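PDB 5MKP: tRNA-5-methyluridine(54) 2-sulfurtransferase from Pyrococcus horikoshii OT3, which uses a [4Fe-4S] cluster to catalyse the ATP-dependent 2-thiolation of 5-methyluridine 54 in the tRNA T loop, a modification that stabilises tRNA at high temperature. Local coordinates for residues E12-I17 against L24-F29; T66-K71 against C101-A106; N159-A164 against V202-V207. All coordinates share one frame; numbering follows the deposited sequence.

Interaction 1 of 3, residues E12-I17 against L24-F29; sequences EAYIKI and LCEEHF. With ZN (zinc ion), chain B.
Tyr14 and Ile15 both present their backbone N-H to the carbonyl of Leu24, so that one oxygen is gripped twice. The bond from Ile15 N to Leu24 O (3.2 Å) runs nearly along the C=O axis, whereas the shorter one from Tyr14 N to Leu24 O (2.7 Å) comes in tilted from the carbonyl plane. Leu24 N answers to Ile15 O, completing an antiparallel hydrogen-bonded pair with a classic beta bulge.

The packed side of the contact gathers on Phe29 and Tyr14. Ile15 CG2 comes to 3.4 Å from Phe29 CD1, and Ile17 CD1 meets the ring edge at CE1. Ile17 CG1 rests on Leu24 CD1. Glu26 lays its CG over the Tyr14 ring in a CH-pi contact, 3.9 Å from the centroid. With CG anti to the backbone N (chi1 173°), the Tyr14 ring turns its CE2 edge to Phe29 CD2, while its hydroxyl bonds to Ala209 O on helix 204-213. Were Tyr14 an alanine, Ala209 O would probably lose its hydroxyl donor and the Glu26 methylene the ring it lies on. Toward solvent the contact thins: Glu12 is exposed, and its backbone O reaches across to Glu26 N through a water whose second bond is weak. Cys25 SG (2.4 Å from zinc) also caps the helix through His28 N; with His28 ND1, Cys6 and Cys9 it forms the three-cysteine, one-histidine zinc site of the N-terminal LIM-type domain.

Interaction 2 of 3, residues T66-K71 against C101-A106; sequences TAYVLK and CKLIGA
Ile104 lies across the turn of helix 61-73 formed by Ala67, Tyr68 and Lys71, each of its branches meeting a different part of it. Its CD1 reaches Ala67 CB at 3.8 Å. CG1, beside the backbone N (chi1 -65°), bears obliquely on Tyr68 CD2, and CG2, anti to that nitrogen, touches both Ala67 O and Lys71 CB. Farther out, Leu103 CD2 touches the edge of the Tyr68 ring at CE2 (4.0 Å), and both residues also pack on Leu216.

The helix 90-104 ends here in a Schellman motif: Cys101 O accepts from Ala106 N, and Gly105 takes a positive phi (83°), where a CB would collide with the carbonyl oxygen of Ile104. The Lys71 chain bends at chi2 (84°) and again at chi4, passing Ile104 O with its CG before NZ bonds to Gly105 O at 2.9 Å. The ammonium stands above the carbonyl plane. Two neighbouring helices of the PP-loop domain are thus joined mainly by aliphatic and ring contacts, with one polar bond, from Lys71, beside them. A positive charge set beside the carbonyls of a helix C-terminus would be expected to interact favourably with the negative end of the helix dipole.

Interaction 3 of 3, residues N159-A164 against V202-V207; sequences NLDDEA and VTEREV
Val202 meets the start of helix 160-172 through its carbonyl: Leu160 N donates to Val202 O at 3.0 Å, tilted 35° from the carbonyl plane, and Asn159 CB and Leu160 CB crowd round the same oxygen. The Val202 side chain turns the other way, onto Phe33 and Lys36 of helix 26-44.

At Thr203 the CA lies 3.4 Å from Asp161 OD1. A chi1 of 75° sets its OG1 between the backbone N and the carbonyl carbon, where it can accept from Glu206 N, while Thr203 N returns a bond to Glu206 OE1, met on the anti side. This is a capping box, and Asn159 makes another with Asp162: Asn159 OD1 accepts from Asp162 N, and Asp162 OD2 takes Asn159 N on its anti lone pair at 2.9 Å. The N-terminal ends of two PP-loop-domain helices meet here, each with its own capping box, and the helices run off in roughly opposite directions.

Glu204 N then gives a weak bond to Asp161 OD2 (3.3 Å), so the first turn of helix 204-213 leans on a carboxylate from its neighbour. The methylene CB of Glu204 sits against the same oxygen and against Asn159 ND2 (3.5 Å), whose own acceptor is Asp62 OD1. The carboxylate planes of Asp161 and Glu204 are turned 79° against each other, with OD2 and OE1 separated by 4.2 Å, two like charges whose repulsion is probably offset by lysines: Lys249 pairs with Asp161, Lys235 and Lys61 with Glu204. Last, Val207 CG2 touches Asn159 ND2 at 4.1 Å and packs on Lys61, Asp62 and Val65 of helix 61-73.

Overall arrangement
Helix 204-213 joins two of the contacts: interaction 1 touches interaction 3 directly, with Arg205 NH2 2.8 Å from Lys16 O, a probable hydrogen bond, and Phe29 CZ packed on Glu206 O. The zinc-bearing N-terminal unit thereby abuts the PP-loop domain, although the centres of interactions 1 and 3 are about 18 Å apart. Interaction 2 touches neither; its nearest atoms lie about 8 Å from interaction 1 and about 7 Å from interaction 3. Interactions 2 and 3 both lie near the ATP-binding residue Gly157, which is about 9 Å from the side chain of Ala67 and about 7 Å from that of Asn159. Glu204 has its side chain about 11 Å from the bound iron-sulfur cluster.

Interaction 1 of 3, residues E12-I17 against L24-F29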
ATOM      1  N   GLU A  12      -7.707  -6.408  30.861  1.00 81.54           N
ATOM      2  CA  GLU A  12      -6.525  -5.532  30.893  1.00 80.77           C
ATOM      3  C   GLU A  12      -6.428  -4.717  29.607  1.00 80.10           C
ATOM      4  O   GLU A  12      -6.726  -5.239  28.534  1.00 78.48           O
ATOM      5  CB  GLU A  12      -5.224  -6.348  31.080  1.00 82.64           C
ATOM      6  CG  GLU A  12      -4.773  -6.498  32.530  1.00 99.75           C
ATOM      7  CD  GLU A  12      -5.344  -7.662  33.330  1.00128.24           C
ATOM      8  OE1 GLU A  12      -5.447  -8.782  32.778  1.00113.21           O
ATOM      9  OE2 GLU A  12      -5.623  -7.465  34.536  1.00129.08           O
ATOM     10  N   ALA A  13      -6.026  -3.440  29.717  1.00 74.85           N
ATOM     11  CA  ALA A  13      -5.863  -2.564  28.561  1.00 72.42           C
ATOM     12  C   ALA A  13      -4.641  -2.995  27.739  1.00 74.92           C
ATOM     13  O   ALA A  13      -3.604  -3.371  28.290  1.00 75.22           O
ATOM     14  CB  ALA A  13      -5.738  -1.115  29.003  1.00 73.31           C
ATOM     15  N   TYR A  14      -4.802  -3.008  26.422  1.00 69.64           N
ATOM     16  CA  TYR A  14      -3.760  -3.398  25.483  1.00 68.09           C
ATOM     17  C   TYR A  14      -3.019  -2.182  24.940  1.00 73.15           C
ATOM     18  O   TYR A  14      -1.789  -2.191  24.852  1.00 73.16           O
ATOM     19  CB  TYR A  14      -4.389  -4.225  24.350  1.00 67.28           C
ATOM     20  CG  TYR A  14      -3.481  -4.580  23.194  1.00 65.24           C
ATOM     21  CD1 TYR A  14      -2.347  -5.362  23.390  1.00 67.14           C
ATOM     22  CD2 TYR A  14      -3.820  -4.238  21.887  1.00 63.91           C
ATOM     23  CE1 TYR A  14      -1.525  -5.726  22.323  1.00 67.56           C
ATOM     24  CE2 TYR A  14      -3.009  -4.597  20.812  1.00 63.72           C
ATOM     25  CZ  TYR A  14      -1.861  -5.344  21.035  1.00 70.02           C
ATOM     26  OH  TYR A  14      -1.049  -5.710  19.992  1.00 63.45           O
ATOM     27  N   ILE A  15      -3.772  -1.132  24.594  1.00 70.08           N
ATOM     28  CA  ILE A  15      -3.264   0.106  24.006  1.00 69.09           C
ATOM     29  C   ILE A  15      -4.121   1.305  24.473  1.00 76.19           C
ATOM     30  O   ILE A  15      -5.237   1.114  24.971  1.00 75.09           O
ATOM     31  CB  ILE A  15      -3.276  -0.085  22.452  1.00 70.12           C
ATOM     32  CG1 ILE A  15      -2.517   1.056  21.712  1.00 69.03           C
ATOM     33  CG2 ILE A  15      -4.711  -0.291  21.918  1.00 69.94           C
ATOM     34  CD1 ILE A  15      -2.345   0.920  20.227  1.00 67.77           C
ATOM     35  N   LYS A  16      -3.594   2.538  24.300  1.00 76.56           N
ATOM     36  CA  LYS A  16      -4.300   3.774  24.636  1.00 78.39           C
ATOM     37  C   LYS A  16      -4.594   4.532  23.335  1.00 84.05           C
ATOM     38  O   LYS A  16      -3.673   4.866  22.585  1.00 82.35           O
ATOM     39  CB  LYS A  16      -3.493   4.622  25.629  1.00 81.79           C
ATOM     40  CG  LYS A  16      -4.269   5.766  26.259  1.00 94.91           C
ATOM     41  CD  LYS A  16      -3.317   6.748  26.931  1.00105.83           C
ATOM     42  CE  LYS A  16      -4.007   8.011  27.390  1.00119.75           C
ATOM     43  NZ  LYS A  16      -3.027   9.081  27.721  1.00129.07           N
ATOM     44  N   ILE A  17      -5.895   4.732  23.056  1.00 83.10           N
ATOM     45  CA  ILE A  17      -6.446   5.412  21.881  1.00 82.99           C
ATOM     46  C   ILE A  17      -6.757   6.866  22.237  1.00 91.73           C
ATOM     47  O   ILE A  17      -7.514   7.136  23.178  1.00 92.44           O
ATOM     48  CB  ILE A  17      -7.667   4.626  21.306  1.00 85.50           C
ATOM     49  CG1 ILE A  17      -7.270   3.211  20.789  1.00 84.58           C
ATOM     50  CG2 ILE A  17      -8.443   5.419  20.250  1.00 85.90           C
ATOM     51  CD1 ILE A  17      -6.057   3.087  19.817  1.00 89.46           C
ATOM     52  N   LEU A  24      -8.167   0.551  25.639  1.00 77.41           N
ATOM     53  CA  LEU A  24      -8.881  -0.579  25.061  1.00 74.94           C
ATOM     54  C   LEU A  24      -8.111  -1.864  25.216  1.00 76.23           C
ATOM     55  O   LEU A  24      -6.890  -1.892  25.033  1.00 74.92           O
ATOM     56  CB  LEU A  24      -9.178  -0.333  23.558  1.00 73.01           C
ATOM     57  CG  LEU A  24     -10.056   0.866  23.177  1.00 76.52           C
ATOM     58  CD1 LEU A  24     -10.111   1.025  21.689  1.00 74.56           C
ATOM     59  CD2 LEU A  24     -11.471   0.730  23.725  1.00 80.24           C
ATOM     60  N   CYS A  25      -8.844  -2.950  25.485  1.00 71.47           N
ATOM     61  CA  CYS A  25      -8.303  -4.294  25.579  1.00 69.91           C
ATOM     62  C   CYS A  25      -8.029  -4.778  24.139  1.00 72.84           C
ATOM     63  O   CYS A  25      -8.465  -4.136  23.176  1.00 72.52           O
ATOM     64  CB  CYS A  25      -9.288  -5.208  26.301  1.00 70.92           C
ATOM     65  SG  CYS A  25     -10.776  -5.589  25.340  1.00 74.41           S
ATOM     66  N   GLU A  26      -7.337  -5.912  23.993  1.00 68.41           N
ATOM     67  CA  GLU A  26      -6.991  -6.504  22.703  1.00 66.54           C
ATOM     68  C   GLU A  26      -8.190  -6.634  21.751  1.00 69.59           C
ATOM     69  O   GLU A  26      -8.079  -6.305  20.567  1.00 66.96           O
ATOM     70  CB  GLU A  26      -6.381  -7.884  22.944  1.00 68.34           C
ATOM     71  CG  GLU A  26      -5.055  -8.101  22.251  1.00 81.59           C
ATOM     72  CD  GLU A  26      -4.355  -9.356  22.730  1.00107.56           C
ATOM     73  OE1 GLU A  26      -4.539 -10.417  22.088  1.00109.35           O
ATOM     74  OE2 GLU A  26      -3.661  -9.290  23.772  1.00 94.53           O
ATOM     75  N   GLU A  27      -9.329  -7.118  22.271  1.00 68.11           N
ATOM     76  CA  GLU A  27     -10.505  -7.364  21.445  1.00 67.89           C
ATOM     77  C   GLU A  27     -11.283  -6.117  21.115  1.00 70.70           C
ATOM     78  O   GLU A  27     -11.795  -6.017  19.999  1.00 70.74           O
ATOM     79  CB  GLU A  27     -11.400  -8.448  22.045  1.00 70.81           C
ATOM     80  CG  GLU A  27     -10.951  -9.848  21.651  1.00 79.92           C
ATOM     81  CD  GLU A  27     -11.097 -10.269  20.195  1.00105.11           C
ATOM     82  OE1 GLU A  27     -11.618  -9.478  19.372  1.00 97.21           O
ATOM     83  OE2 GLU A  27     -10.697 -11.414  19.884  1.00101.96           O
ATOM     84  N   HIS A  28     -11.343  -5.152  22.042  1.00 66.70           N
ATOM     85  CA  HIS A  28     -12.007  -3.868  21.796  1.00 65.67           C
ATOM     86  C   HIS A  28     -11.185  -2.960  20.901  1.00 66.13           C
ATOM     87  O   HIS A  28     -11.745  -2.086  20.246  1.00 65.13           O
ATOM     88  CB  HIS A  28     -12.420  -3.170  23.093  1.00 67.52           C
ATOM     89  CG  HIS A  28     -13.722  -3.675  23.588  1.00 72.07           C
ATOM     90  ND1 HIS A  28     -13.793  -4.506  24.682  1.00 75.43           N
ATOM     91  CD2 HIS A  28     -14.961  -3.526  23.065  1.00 74.21           C
ATOM     92  CE1 HIS A  28     -15.074  -4.811  24.819  1.00 75.92           C
ATOM     93  NE2 HIS A  28     -15.818  -4.248  23.868  1.00 75.74           N
ATOM     94  N   PHE A  29      -9.858  -3.178  20.859  1.00 61.86           N
ATOM     95  CA  PHE A  29      -8.958  -2.454  19.970  1.00 59.94           C
ATOM     96  C   PHE A  29      -9.210  -2.938  18.538  1.00 63.10           C
ATOM     97  O   PHE A  29      -9.392  -2.112  17.644  1.00 60.91           O
ATOM     98  CB  PHE A  29      -7.477  -2.644  20.356  1.00 61.06           C
ATOM     99  CG  PHE A  29      -6.550  -2.070  19.304  1.00 60.93           C
ATOM    100  CD1 PHE A  29      -6.542  -0.700  19.030  1.00 62.19           C
ATOM    101  CD2 PHE A  29      -5.759  -2.906  18.521  1.00 61.35           C
ATOM    102  CE1 PHE A  29      -5.737  -0.176  18.018  1.00 61.33           C
ATOM    103  CE2 PHE A  29      -4.951  -2.377  17.512  1.00 62.72           C
ATOM    104  CZ  PHE A  29      -4.949  -1.016  17.267  1.00 60.08           C
TER
HETATM  105 ZN    ZN B 401     -12.538  -4.465  26.508  1.00 76.17          ZN
HETATM  106  O   HOH W   1      -5.637  -6.898  26.690  1.00 84.80           O

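Interaction 2 of 3, residues T66-K71 against C101-A106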
ATOM      1  N   THR A  66      -4.073  -4.645   5.887  1.00 55.51           N
ATOM      2  CA  THR A  66      -5.071  -4.224   4.890  1.00 55.56           C
ATOM      3  C   THR A  66      -5.853  -5.421   4.440  1.00 63.28           C
ATOM      4  O   THR A  66      -7.084  -5.420   4.553  1.00 64.45           O
ATOM      5  CB  THR A  66      -4.411  -3.491   3.703  1.00 55.73           C
ATOM      6  OG1 THR A  66      -3.842  -2.283   4.183  1.00 55.65           O
ATOM      7  CG2 THR A  66      -5.388  -3.149   2.597  1.00 50.10           C
ATOM      8  N   ALA A  67      -5.135  -6.465   3.983  1.00 60.90           N
ATOM      9  CA  ALA A  67      -5.734  -7.713   3.510  1.00 61.48           C
ATOM     10  C   ALA A  67      -6.550  -8.401   4.608  1.00 63.62           C
ATOM     11  O   ALA A  67      -7.647  -8.868   4.323  1.00 63.90           O
ATOM     12  CB  ALA A  67      -4.649  -8.644   2.985  1.00 62.22           C
ATOM     13  N   TYR A  68      -6.027  -8.439   5.854  1.00 59.44           N
ATOM     14  CA  TYR A  68      -6.695  -9.054   7.004  1.00 60.32           C
ATOM     15  C   TYR A  68      -8.033  -8.358   7.311  1.00 64.96           C
ATOM     16  O   TYR A  68      -9.046  -9.041   7.361  1.00 68.10           O
ATOM     17  CB  TYR A  68      -5.762  -9.075   8.255  1.00 61.95           C
ATOM     18  CG  TYR A  68      -6.277  -9.917   9.407  1.00 64.20           C
ATOM     19  CD1 TYR A  68      -7.290  -9.449  10.246  1.00 66.68           C
ATOM     20  CD2 TYR A  68      -5.759 -11.188   9.655  1.00 64.76           C
ATOM     21  CE1 TYR A  68      -7.813 -10.246  11.266  1.00 68.38           C
ATOM     22  CE2 TYR A  68      -6.246 -11.977  10.699  1.00 66.04           C
ATOM     23  CZ  TYR A  68      -7.287 -11.510  11.490  1.00 73.27           C
ATOM     24  OH  TYR A  68      -7.772 -12.283  12.517  1.00 71.44           O
ATOM     25  N   VAL A  69      -8.044  -7.022   7.494  1.00 60.06           N
ATOM     26  CA  VAL A  69      -9.240  -6.223   7.835  1.00 60.42           C
ATOM     27  C   VAL A  69     -10.294  -6.265   6.714  1.00 63.79           C
ATOM     28  O   VAL A  69     -11.458  -6.463   7.048  1.00 65.85           O
ATOM     29  CB  VAL A  69      -8.909  -4.773   8.313  1.00 64.11           C
ATOM     30  CG1 VAL A  69     -10.162  -3.989   8.710  1.00 64.08           C
ATOM     31  CG2 VAL A  69      -7.930  -4.803   9.486  1.00 63.84           C
ATOM     32  N   LEU A  70      -9.903  -6.187   5.411  1.00 57.62           N
ATOM     33  CA  LEU A  70     -10.857  -6.301   4.279  1.00 56.47           C
ATOM     34  C   LEU A  70     -11.543  -7.673   4.260  1.00 62.62           C
ATOM     35  O   LEU A  70     -12.764  -7.762   4.026  1.00 64.18           O
ATOM     36  CB  LEU A  70     -10.192  -6.024   2.913  1.00 55.01           C
ATOM     37  CG  LEU A  70      -9.629  -4.610   2.684  1.00 57.65           C
ATOM     38  CD1 LEU A  70      -8.772  -4.554   1.424  1.00 56.46           C
ATOM     39  CD2 LEU A  70     -10.725  -3.545   2.696  1.00 57.72           C
ATOM     40  N   LYS A  71     -10.775  -8.737   4.551  1.00 58.01           N
ATOM     41  CA  LYS A  71     -11.327 -10.084   4.636  1.00 58.52           C
ATOM     42  C   LYS A  71     -12.314 -10.175   5.799  1.00 63.62           C
ATOM     43  O   LYS A  71     -13.406 -10.722   5.621  1.00 63.93           O
ATOM     44  CB  LYS A  71     -10.215 -11.132   4.796  1.00 60.78           C
ATOM     45  CG  LYS A  71     -10.641 -12.556   4.417  1.00 68.79           C
ATOM     46  CD  LYS A  71     -10.531 -12.820   2.911  1.00 75.56           C
ATOM     47  CE  LYS A  71     -11.490 -13.875   2.411  1.00 79.90           C
ATOM     48  NZ  LYS A  71     -11.266 -15.190   3.060  1.00 83.64           N
ATOM     49  N   CYS A 101      -1.217 -14.554   4.040  1.00 62.01           N
ATOM     50  CA  CYS A 101      -2.373 -14.880   3.204  1.00 63.16           C
ATOM     51  C   CYS A 101      -3.033 -16.213   3.569  1.00 67.42           C
ATOM     52  O   CYS A 101      -4.235 -16.368   3.363  1.00 66.39           O
ATOM     53  CB  CYS A 101      -2.004 -14.811   1.727  1.00 64.05           C
ATOM     54  SG  CYS A 101      -1.529 -13.149   1.177  1.00 67.30           S
ATOM     55  N   LYS A 102      -2.261 -17.152   4.143  1.00 65.73           N
ATOM     56  CA  LYS A 102      -2.772 -18.439   4.629  1.00 66.99           C
ATOM     57  C   LYS A 102      -3.653 -18.181   5.863  1.00 72.25           C
ATOM     58  O   LYS A 102      -4.766 -18.697   5.934  1.00 72.54           O
ATOM     59  CB  LYS A 102      -1.618 -19.400   4.968  1.00 69.67           C
ATOM     60  CG  LYS A 102      -2.059 -20.838   5.168  1.00 85.92           C
ATOM     61  CD  LYS A 102      -0.916 -21.721   5.633  1.00 99.06           C
ATOM     62  CE  LYS A 102      -1.412 -23.047   6.168  1.00108.28           C
ATOM     63  NZ  LYS A 102      -1.745 -22.972   7.613  1.00107.37           N
ATOM     64  N   LEU A 103      -3.156 -17.357   6.808  1.00 69.47           N
ATOM     65  CA  LEU A 103      -3.860 -16.960   8.030  1.00 70.19           C
ATOM     66  C   LEU A 103      -5.124 -16.175   7.662  1.00 75.22           C
ATOM     67  O   LEU A 103      -6.199 -16.501   8.157  1.00 75.76           O
ATOM     68  CB  LEU A 103      -2.931 -16.113   8.909  1.00 69.91           C
ATOM     69  CG  LEU A 103      -3.546 -15.525  10.168  1.00 74.96           C
ATOM     70  CD1 LEU A 103      -3.455 -16.507  11.348  1.00 76.10           C
ATOM     71  CD2 LEU A 103      -2.895 -14.201  10.511  1.00 74.50           C
ATOM     72  N   ILE A 104      -4.987 -15.161   6.767  1.00 70.96           N
ATOM     73  CA  ILE A 104      -6.082 -14.332   6.236  1.00 69.16           C
ATOM     74  C   ILE A 104      -7.107 -15.236   5.515  1.00 72.28           C
ATOM     75  O   ILE A 104      -8.320 -15.047   5.664  1.00 74.05           O
ATOM     76  CB  ILE A 104      -5.525 -13.215   5.305  1.00 70.50           C
ATOM     77  CG1 ILE A 104      -4.661 -12.220   6.102  1.00 70.89           C
ATOM     78  CG2 ILE A 104      -6.651 -12.480   4.572  1.00 70.44           C
ATOM     79  CD1 ILE A 104      -3.608 -11.469   5.310  1.00 78.62           C
ATOM     80  N   GLY A 105      -6.609 -16.225   4.787  1.00 65.45           N
ATOM     81  CA  GLY A 105      -7.462 -17.117   4.012  1.00 65.49           C
ATOM     82  C   GLY A 105      -7.804 -16.492   2.676  1.00 67.55           C
ATOM     83  O   GLY A 105      -8.926 -16.618   2.183  1.00 67.08           O
ATOM     84  N   ALA A 106      -6.819 -15.818   2.085  1.00 63.31           N
ATOM     85  CA  ALA A 106      -6.953 -15.148   0.808  1.00 63.23           C
ATOM     86  C   ALA A 106      -6.020 -15.784  -0.216  1.00 66.20           C
ATOM     87  O   ALA A 106      -4.877 -16.126   0.136  1.00 65.04           O
ATOM     88  CB  ALA A 106      -6.607 -13.670   0.970  1.00 63.52           C
TER

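Interaction 3 of 3, residues N159-A164 against V202-V207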
ATOM      1  N   ASN A 159      -0.815   4.097   5.436  1.00 58.90           N
ATOM      2  CA  ASN A 159      -1.517   4.603   6.606  1.00 58.32           C
ATOM      3  C   ASN A 159      -1.334   6.104   6.729  1.00 61.01           C
ATOM      4  O   ASN A 159      -0.572   6.672   5.952  1.00 60.35           O
ATOM      5  CB  ASN A 159      -1.068   3.831   7.873  1.00 56.87           C
ATOM      6  CG  ASN A 159       0.385   3.980   8.266  1.00 67.97           C
ATOM      7  OD1 ASN A 159       0.938   5.067   8.298  1.00 61.93           O
ATOM      8  ND2 ASN A 159       1.033   2.899   8.636  1.00 58.01           N
ATOM      9  N   LEU A 160      -2.028   6.751   7.693  1.00 57.47           N
ATOM     10  CA  LEU A 160      -1.953   8.196   7.960  1.00 57.49           C
ATOM     11  C   LEU A 160      -0.509   8.709   8.074  1.00 62.74           C
ATOM     12  O   LEU A 160      -0.201   9.775   7.543  1.00 61.41           O
ATOM     13  CB  LEU A 160      -2.752   8.547   9.239  1.00 57.89           C
ATOM     14  CG  LEU A 160      -2.854  10.022   9.623  1.00 62.96           C
ATOM     15  CD1 LEU A 160      -3.736  10.813   8.652  1.00 62.89           C
ATOM     16  CD2 LEU A 160      -3.381  10.160  11.008  1.00 67.59           C
ATOM     17  N   ASP A 161       0.366   7.934   8.753  1.00 60.79           N
ATOM     18  CA  ASP A 161       1.776   8.260   8.932  1.00 61.49           C
ATOM     19  C   ASP A 161       2.501   8.220   7.586  1.00 64.98           C
ATOM     20  O   ASP A 161       3.307   9.095   7.312  1.00 66.95           O
ATOM     21  CB  ASP A 161       2.443   7.359  10.002  1.00 63.72           C
ATOM     22  CG  ASP A 161       1.812   7.395  11.400  1.00 77.37           C
ATOM     23  OD1 ASP A 161       0.631   7.786  11.517  1.00 77.88           O
ATOM     24  OD2 ASP A 161       2.483   6.981  12.366  1.00 87.99           O
ATOM     25  N   ASP A 162       2.161   7.282   6.719  1.00 60.79           N
ATOM     26  CA  ASP A 162       2.754   7.221   5.387  1.00 60.55           C
ATOM     27  C   ASP A 162       2.305   8.422   4.588  1.00 65.04           C
ATOM     28  O   ASP A 162       3.145   9.027   3.940  1.00 66.04           O
ATOM     29  CB  ASP A 162       2.385   5.926   4.638  1.00 61.97           C
ATOM     30  CG  ASP A 162       2.858   4.664   5.314  1.00 71.97           C
ATOM     31  OD1 ASP A 162       4.063   4.542   5.546  1.00 73.01           O
ATOM     32  OD2 ASP A 162       2.017   3.779   5.574  1.00 82.06           O
ATOM     33  N   GLU A 163       1.010   8.806   4.669  1.00 61.65           N
ATOM     34  CA  GLU A 163       0.495   9.965   3.927  1.00 62.85           C
ATOM     35  C   GLU A 163       1.197  11.264   4.302  1.00 68.32           C
ATOM     36  O   GLU A 163       1.745  11.944   3.434  1.00 69.06           O
ATOM     37  CB  GLU A 163      -1.039  10.100   4.053  1.00 64.66           C
ATOM     38  CG  GLU A 163      -1.654  11.107   3.081  1.00 73.93           C
ATOM     39  CD  GLU A 163      -1.748  10.746   1.602  1.00 93.07           C
ATOM     40  OE1 GLU A 163      -2.643  11.309   0.930  1.00 73.61           O
ATOM     41  OE2 GLU A 163      -0.954   9.906   1.114  1.00 90.31           O
ATOM     42  N   ALA A 164       1.202  11.572   5.607  1.00 65.26           N
ATOM     43  CA  ALA A 164       1.812  12.746   6.216  1.00 64.66           C
ATOM     44  C   ALA A 164       3.304  12.839   5.903  1.00 67.68           C
ATOM     45  O   ALA A 164       3.773  13.931   5.579  1.00 67.02           O
ATOM     46  CB  ALA A 164       1.576  12.727   7.716  1.00 65.28           C
ATOM     47  N   VAL A 202      -5.691   5.623   9.760  1.00 61.21           N
ATOM     48  CA  VAL A 202      -5.159   4.893  10.920  1.00 60.19           C
ATOM     49  C   VAL A 202      -3.627   5.114  11.031  1.00 63.93           C
ATOM     50  O   VAL A 202      -2.911   5.124  10.018  1.00 62.98           O
ATOM     51  CB  VAL A 202      -5.579   3.380  10.992  1.00 63.22           C
ATOM     52  CG1 VAL A 202      -7.092   3.196  10.952  1.00 62.78           C
ATOM     53  CG2 VAL A 202      -4.918   2.539   9.908  1.00 62.31           C
ATOM     54  N   THR A 203      -3.135   5.293  12.261  1.00 59.75           N
ATOM     55  CA  THR A 203      -1.714   5.541  12.512  1.00 58.54           C
ATOM     56  C   THR A 203      -0.909   4.257  12.380  1.00 60.66           C
ATOM     57  O   THR A 203      -1.455   3.192  12.604  1.00 61.49           O
ATOM     58  CB  THR A 203      -1.503   6.159  13.918  1.00 62.78           C
ATOM     59  OG1 THR A 203      -1.663   5.138  14.909  1.00 66.44           O
ATOM     60  CG2 THR A 203      -2.432   7.319  14.206  1.00 54.45           C
ATOM     61  N   GLU A 204       0.404   4.368  12.130  1.00 57.62           N
ATOM     62  CA  GLU A 204       1.360   3.260  12.021  1.00 56.84           C
ATOM     63  C   GLU A 204       1.425   2.485  13.335  1.00 62.14           C
ATOM     64  O   GLU A 204       1.490   1.249  13.308  1.00 63.97           O
ATOM     65  CB  GLU A 204       2.736   3.780  11.618  1.00 57.99           C
ATOM     66  CG  GLU A 204       3.729   2.693  11.271  1.00 69.89           C
ATOM     67  CD  GLU A 204       4.962   3.159  10.528  1.00 87.17           C
ATOM     68  OE1 GLU A 204       5.223   4.382  10.519  1.00 82.14           O
ATOM     69  OE2 GLU A 204       5.660   2.302   9.938  1.00 78.50           O
ATOM     70  N   ARG A 205       1.310   3.204  14.463  1.00 57.02           N
ATOM     71  CA  ARG A 205       1.258   2.683  15.830  1.00 57.62           C
ATOM     72  C   ARG A 205       0.050   1.742  15.979  1.00 62.07           C
ATOM     73  O   ARG A 205       0.187   0.670  16.573  1.00 62.47           O
ATOM     74  CB  ARG A 205       1.144   3.859  16.826  1.00 58.40           C
ATOM     75  CG  ARG A 205       0.949   3.445  18.277  1.00 69.61           C
ATOM     76  CD  ARG A 205       0.690   4.634  19.164  1.00 74.36           C
ATOM     77  NE  ARG A 205       0.362   4.217  20.528  1.00 79.33           N
ATOM     78  CZ  ARG A 205      -0.818   4.416  21.107  1.00 90.15           C
ATOM     79  NH1 ARG A 205      -1.793   5.035  20.451  1.00 68.79           N
ATOM     80  NH2 ARG A 205      -1.027   4.012  22.356  1.00 81.66           N
ATOM     81  N   GLU A 206      -1.124   2.154  15.440  1.00 58.19           N
ATOM     82  CA  GLU A 206      -2.382   1.395  15.477  1.00 58.21           C
ATOM     83  C   GLU A 206      -2.284   0.170  14.579  1.00 62.32           C
ATOM     84  O   GLU A 206      -2.821  -0.883  14.927  1.00 63.24           O
ATOM     85  CB  GLU A 206      -3.579   2.274  15.067  1.00 59.33           C
ATOM     86  CG  GLU A 206      -4.055   3.202  16.164  1.00 61.56           C
ATOM     87  CD  GLU A 206      -5.122   4.210  15.789  1.00 83.69           C
ATOM     88  OE1 GLU A 206      -5.266   4.532  14.586  1.00 79.87           O
ATOM     89  OE2 GLU A 206      -5.781   4.722  16.722  1.00 81.81           O
ATOM     90  N   VAL A 207      -1.573   0.301  13.439  1.00 57.08           N
ATOM     91  CA  VAL A 207      -1.327  -0.799  12.504  1.00 55.52           C
ATOM     92  C   VAL A 207      -0.423  -1.854  13.187  1.00 57.67           C
ATOM     93  O   VAL A 207      -0.790  -3.019  13.205  1.00 57.44           O
ATOM     94  CB  VAL A 207      -0.771  -0.296  11.137  1.00 58.04           C
ATOM     95  CG1 VAL A 207      -0.318  -1.461  10.255  1.00 56.90           C
ATOM     96  CG2 VAL A 207      -1.805   0.572  10.411  1.00 56.96           C
TER